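Local coordinates for HydG protein (Carboxydothermus hydrogenoformans, PDB 4RTB), which belongs to the radical SAM enzymes and serves as a CO/CN synthase in [FeFe]-hydrogenase maturation, carrying a [4Fe-4S] cluster and binding S-adenosylmethionine, at residues 100-105 with 135-140; 144-149 with 373-378. One frame throughout, in Å; residues are numbered along the deposited sequence.

Contact 1. Residues 100-105 with 135-140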
loop_
_atom_site.group_PDB
_atom_site.type_symbol
_atom_site.label_atom_id
_atom_site.label_comp_id
_atom_site.label_asym_id
_atom_site.label_seq_id
_atom_site.Cartn_x
_atom_site.Cartn_y
_atom_site.Cartn_z
ATOM N N ALA A 100 -4.388 7.505 6.599
ATOM C CA ALA A 100 -3.673 8.750 6.358
ATOM C C ALA A 100 -2.221 8.623 6.808
ATOM O O ALA A 100 -1.942 8.152 7.914
ATOM C CB ALA A 100 -4.354 9.904 7.070
ATOM N N PRO A 101 -1.286 9.029 5.939
ATOM C CA PRO A 101 0.139 8.998 6.275
ATOM C C PRO A 101 0.546 10.187 7.133
ATOM O O PRO A 101 0.231 11.329 6.804
ATOM C CB PRO A 101 0.821 9.049 4.907
ATOM C CG PRO A 101 -0.145 9.776 4.041
ATOM C CD PRO A 101 -1.518 9.429 4.539
ATOM N N LEU A 102 1.229 9.914 8.238
ATOM C CA LEU A 102 1.761 10.983 9.069
ATOM C C LEU A 102 3.275 11.044 8.924
ATOM O O LEU A 102 3.998 10.153 9.377
ATOM C CB LEU A 102 1.364 10.793 10.534
ATOM C CG LEU A 102 1.901 11.826 11.528
ATOM C CD1 LEU A 102 1.750 13.242 10.990
ATOM C CD2 LEU A 102 1.194 11.684 12.868
ATOM N N TYR A 103 3.745 12.096 8.266
ATOM C CA TYR A 103 5.171 12.326 8.114
ATOM C C TYR A 103 5.727 12.925 9.396
ATOM O O TYR A 103 5.346 14.028 9.787
ATOM C CB TYR A 103 5.442 13.243 6.920
ATOM C CG TYR A 103 5.321 12.541 5.587
ATOM C CD1 TYR A 103 4.081 12.172 5.082
ATOM C CD2 TYR A 103 6.448 12.251 4.832
ATOM C CE1 TYR A 103 3.970 11.521 3.867
ATOM C CE2 TYR A 103 6.345 11.609 3.613
ATOM C CZ TYR A 103 5.105 11.247 3.136
ATOM O OH TYR A 103 5.000 10.606 1.923
ATOM N N LEU A 104 6.615 12.193 10.060
ATOM C CA LEU A 104 7.174 12.669 11.321
ATOM C C LEU A 104 8.444 13.480 11.102
ATOM O O LEU A 104 8.770 14.359 11.899
ATOM C CB LEU A 104 7.459 11.498 12.263
ATOM C CG LEU A 104 6.243 10.833 12.910
ATOM C CD1 LEU A 104 6.674 9.745 13.883
ATOM C CD2 LEU A 104 5.383 11.873 13.608
ATOM N N SER A 105 9.157 13.189 10.018
ATOM C CA SER A 105 10.412 13.872 9.737
ATOM C C SER A 105 10.814 13.739 8.273
ATOM O O SER A 105 10.636 12.685 7.664
ATOM C CB SER A 105 11.521 13.326 10.636
ATOM O OG SER A 105 12.702 14.094 10.508
ATOM N N VAL A 135 1.635 14.381 18.179
ATOM C CA VAL A 135 0.366 14.046 18.817
ATOM C C VAL A 135 -0.771 14.922 18.286
ATOM O O VAL A 135 -1.879 14.438 18.043
ATOM C CB VAL A 135 0.465 14.179 20.354
ATOM C CG1 VAL A 135 -0.899 14.462 20.974
ATOM C CG2 VAL A 135 1.080 12.923 20.954
ATOM N N ASP A 136 -0.485 16.206 18.083
ATOM C CA ASP A 136 -1.485 17.134 17.562
ATOM C C ASP A 136 -1.876 16.764 16.135
ATOM O O ASP A 136 -3.034 16.912 15.739
ATOM C CB ASP A 136 -0.962 18.569 17.611
ATOM C CG ASP A 136 -1.946 19.526 18.253
ATOM O OD1 ASP A 136 -2.185 20.606 17.676
ATOM O OD2 ASP A 136 -2.473 19.202 19.340
ATOM N N GLU A 137 -0.897 16.290 15.371
ATOM C CA GLU A 137 -1.138 15.790 14.023
ATOM C C GLU A 137 -2.056 14.572 14.063
ATOM O O GLU A 137 -2.963 14.433 13.238
ATOM C CB GLU A 137 0.183 15.435 13.337
ATOM C CG GLU A 137 1.081 16.628 13.044
ATOM C CD GLU A 137 0.537 17.509 11.938
ATOM O OE1 GLU A 137 0.759 17.180 10.754
ATOM O OE2 GLU A 137 -0.111 18.531 12.250
ATOM N N ALA A 138 -1.815 13.693 15.032
ATOM C CA ALA A 138 -2.661 12.520 15.223
ATOM C C ALA A 138 -4.090 12.938 15.571
ATOM O O ALA A 138 -5.057 12.325 15.111
ATOM C CB ALA A 138 -2.088 11.619 16.305
ATOM N N LYS A 139 -4.215 13.991 16.376
ATOM C CA LYS A 139 -5.521 14.539 16.735
ATOM C C LYS A 139 -6.241 15.103 15.507
ATOM O O LYS A 139 -7.446 14.903 15.333
ATOM C CB LYS A 139 -5.378 15.634 17.800
ATOM C CG LYS A 139 -4.992 15.136 19.192
ATOM C CD LYS A 139 -4.905 16.292 20.186
ATOM C CE LYS A 139 -4.475 15.827 21.575
ATOM N NZ LYS A 139 -5.449 14.880 22.186
ATOM N N ALA A 140 -5.491 15.804 14.659
ATOM C CA ALA A 140 -6.054 16.436 13.467
ATOM C C ALA A 140 -6.519 15.390 12.461
ATOM O O ALA A 140 -7.570 15.536 11.835
ATOM C CB ALA A 140 -5.034 17.369 12.832
#
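Leu102 carries the apolar part of this contact, its two methyls set against the start of the Glu137 side chain. Leu102 CD1 lies 3.6 Å from Glu137 CB and 4.0 Å from Glu137 CG, while Leu102 CD2 reaches the same CB at 3.9 Å. With CG anti to the backbone N (chi1 178°), the fork of Leu102 stands out from the strand toward the helix. Ala138 closes the side of this patch, where its backbone N is 4.2 Å from Leu102 CD2.

Strand 95-105, helix 131-144 and strand 148-153 form a beta-alpha-beta crossover in the radical SAM barrel, the two strands being parallel neighbours. Leu102 sits under the crossover helix, with Ile141, Ile149 and Leu151 also against it. The next residue, Tyr103, turns its ring away from the helix and bonds through OH to Gln366, which binds S-adenosylmethionine.

The polar work is done by Glu137 beyond the leucine. Its chain bends at chi2 (-71°), and the carboxylate takes hydrogen bonds from Tyr355 N at OE1 and from Arg356 N at OE2, so a buried, probably charged group has a backbone donor for each oxygen.

Contact 2. Residues 144-149 with 373-378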
loop_
_atom_site.group_PDB
_atom_site.type_symbol
_atom_site.label_atom_id
_atom_site.label_comp_id
_atom_site.label_asym_id
_atom_site.label_seq_id
_atom_site.Cartn_x
_atom_site.Cartn_y
_atom_site.Cartn_z
ATOM N N MET A 144 -10.686 14.138 11.464
ATOM C CA MET A 144 -11.095 13.946 10.080
ATOM C C MET A 144 -12.045 12.761 9.948
ATOM O O MET A 144 -12.951 12.762 9.112
ATOM C CB MET A 144 -9.854 13.734 9.213
ATOM C CG MET A 144 -9.973 14.170 7.773
ATOM S SD MET A 144 -8.320 14.356 7.075
ATOM C CE MET A 144 -7.625 15.571 8.195
ATOM N N GLY A 145 -11.830 11.754 10.788
ATOM C CA GLY A 145 -12.607 10.529 10.740
ATOM C C GLY A 145 -11.697 9.331 10.556
ATOM O O GLY A 145 -12.112 8.185 10.744
ATOM N N HIS A 146 -10.451 9.606 10.179
ATOM C CA HIS A 146 -9.429 8.575 10.027
ATOM C C HIS A 146 -9.136 7.886 11.351
ATOM O O HIS A 146 -9.164 8.522 12.403
ATOM C CB HIS A 146 -8.135 9.177 9.476
ATOM C CG HIS A 146 -8.074 9.249 7.983
ATOM N ND1 HIS A 146 -7.973 8.125 7.191
ATOM C CD2 HIS A 146 -8.072 10.306 7.140
ATOM C CE1 HIS A 146 -7.926 8.489 5.920
ATOM N NE2 HIS A 146 -7.983 9.807 5.863
ATOM N N THR A 147 -8.845 6.590 11.299
ATOM C CA THR A 147 -8.452 5.849 12.494
ATOM C C THR A 147 -7.180 5.052 12.248
ATOM O O THR A 147 -6.628 4.443 13.162
ATOM C CB THR A 147 -9.555 4.888 12.959
ATOM O OG1 THR A 147 -9.838 3.944 11.917
ATOM C CG2 THR A 147 -10.819 5.653 13.308
ATOM N N ARG A 148 -6.726 5.051 11.001
ATOM C CA ARG A 148 -5.516 4.333 10.640
ATOM C C ARG A 148 -4.460 5.319 10.152
ATOM O O ARG A 148 -4.732 6.162 9.295
ATOM C CB ARG A 148 -5.815 3.281 9.572
ATOM C CG ARG A 148 -6.818 2.212 9.998
ATOM C CD ARG A 148 -6.936 1.167 8.906
ATOM N NE ARG A 148 -5.604 0.821 8.428
ATOM C CZ ARG A 148 -5.291 -0.300 7.787
ATOM N NH1 ARG A 148 -6.219 -1.214 7.537
ATOM N NH2 ARG A 148 -4.039 -0.507 7.404
ATOM N N ILE A 149 -3.258 5.217 10.711
ATOM C CA ILE A 149 -2.182 6.149 10.397
ATOM C C ILE A 149 -0.950 5.400 9.883
ATOM O O ILE A 149 -0.655 4.296 10.338
ATOM C CB ILE A 149 -1.812 7.004 11.637
ATOM C CG1 ILE A 149 -3.034 7.789 12.124
ATOM C CG2 ILE A 149 -0.666 7.954 11.333
ATOM C CD1 ILE A 149 -2.722 8.801 13.210
ATOM N N ARG A 373 -7.145 17.241 -1.017
ATOM C CA ARG A 373 -8.575 16.964 -1.135
ATOM C C ARG A 373 -9.157 16.464 0.187
ATOM O O ARG A 373 -8.467 15.817 0.972
ATOM C CB ARG A 373 -8.843 15.951 -2.253
ATOM C CG ARG A 373 -8.041 14.662 -2.162
ATOM C CD ARG A 373 -8.626 13.597 -3.082
ATOM N NE ARG A 373 -7.621 12.993 -3.953
ATOM C CZ ARG A 373 -7.726 12.922 -5.277
ATOM N NH1 ARG A 373 -8.796 13.414 -5.889
ATOM N NH2 ARG A 373 -6.763 12.355 -5.991
ATOM N N SER A 374 -10.431 16.767 0.425
ATOM C CA SER A 374 -11.066 16.474 1.709
ATOM C C SER A 374 -11.593 15.049 1.807
ATOM O O SER A 374 -12.114 14.507 0.838
ATOM C CB SER A 374 -12.211 17.451 1.971
ATOM O OG SER A 374 -12.946 17.065 3.118
ATOM N N LEU A 375 -11.475 14.463 2.996
ATOM C CA LEU A 375 -11.887 13.080 3.231
ATOM C C LEU A 375 -13.369 12.855 2.936
ATOM O O LEU A 375 -13.735 11.866 2.295
ATOM C CB LEU A 375 -11.576 12.672 4.673
ATOM C CG LEU A 375 -12.012 11.267 5.099
ATOM C CD1 LEU A 375 -11.298 10.203 4.281
ATOM C CD2 LEU A 375 -11.771 11.053 6.588
ATOM N N ALA A 376 -14.213 13.774 3.399
ATOM C CA ALA A 376 -15.655 13.673 3.186
ATOM C C ALA A 376 -16.003 13.607 1.700
ATOM O O ALA A 376 -16.878 12.839 1.295
ATOM C CB ALA A 376 -16.369 14.843 3.843
ATOM N N GLU A 377 -15.313 14.410 0.896
ATOM C CA GLU A 377 -15.519 14.415 -0.548
ATOM C C GLU A 377 -15.248 13.047 -1.166
ATOM O O GLU A 377 -16.096 12.498 -1.871
ATOM C CB GLU A 377 -14.631 15.471 -1.214
ATOM C CG GLU A 377 -15.302 16.826 -1.374
ATOM C CD GLU A 377 -14.316 17.942 -1.669
ATOM O OE1 GLU A 377 -13.363 17.715 -2.446
ATOM O OE2 GLU A 377 -14.494 19.047 -1.114
ATOM N N ILE A 378 -14.071 12.492 -0.895
ATOM C CA ILE A 378 -13.692 11.223 -1.500
ATOM C C ILE A 378 -14.537 10.081 -0.943
ATOM O O ILE A 378 -14.706 9.060 -1.604
ATOM C CB ILE A 378 -12.185 10.915 -1.302
ATOM C CG1 ILE A 378 -11.957 9.937 -0.148
ATOM C CG2 ILE A 378 -11.387 12.195 -1.112
ATOM C CD1 ILE A 378 -11.456 8.583 -0.595
#
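Leu375 pushes its forked end between Met144 and His146, and on the 373-378 side the contact is made by that one residue. Its CG is anti to the backbone N (chi1 177°), which carries both methyls out from the first turn of helix 375-384 to the His146 ring, CD2 also reaching Met144. Leu375 CD2 packs 3.8 Å from Met144 CG and also lies over the imidazole of His146, 4.2 Å from the ring centroid and 29° off the normal, an off-centre CH-pi contact. Leu375 CD1 comes to the same ring obliquely, 3.7 Å from His146 NE2.

Met144 presents the middle of its chain: Met144 CG, likewise anti to its own nitrogen, lies 3.8 Å from Leu375 CB, and the chain bends only at chi3. His146 is turned with CG beside the backbone N (chi1 -87°), and this swings the imidazole toward the leucine. Its NE2 is hydrogen-bonded to Ala346 O, which would hold the ring's rotation. With an alanine in its place, the Ala346 carbonyl would probably lose this donor and a gap would open beside both methyls of Leu375.

Gly145 ends helix 131-144 in a Schellman motif, its positive phi turning the chain toward strand 148-153. A beta carbon at this position would press on the carbonyl O of Met144 and crowd Leu375 CD2. On the other segment, Ser374 is at the N-cap position of helix 375-384. The contact thus joins the C-terminal end of one helix, in the radical SAM region, to the N-terminal end of another much later in the chain. Between these ends the chemistry is apolar, so the fit depends on shape, while NE2 of the histidine is satisfied from outside by Ala346 O.

Both contacts are buried; in contact 2 one touching residue, Met144, is partly exposed. They share helix 131-144: contact 1 uses its middle to cover the sheet, contact 2 its C-terminal end and the loop into strand 148-153. Strands 95-105 and 148-153 lie side by side, and the contacts meet there, with a probable hydrogen bond from Ala100 N to Arg148 O (3.0 Å). Each is led by a leucine, but Leu102 meets the aliphatic part of an acid within a local crossover, whereas Leu375 meets a methionine and an imidazole and brings in a helix from more than 220 residues on.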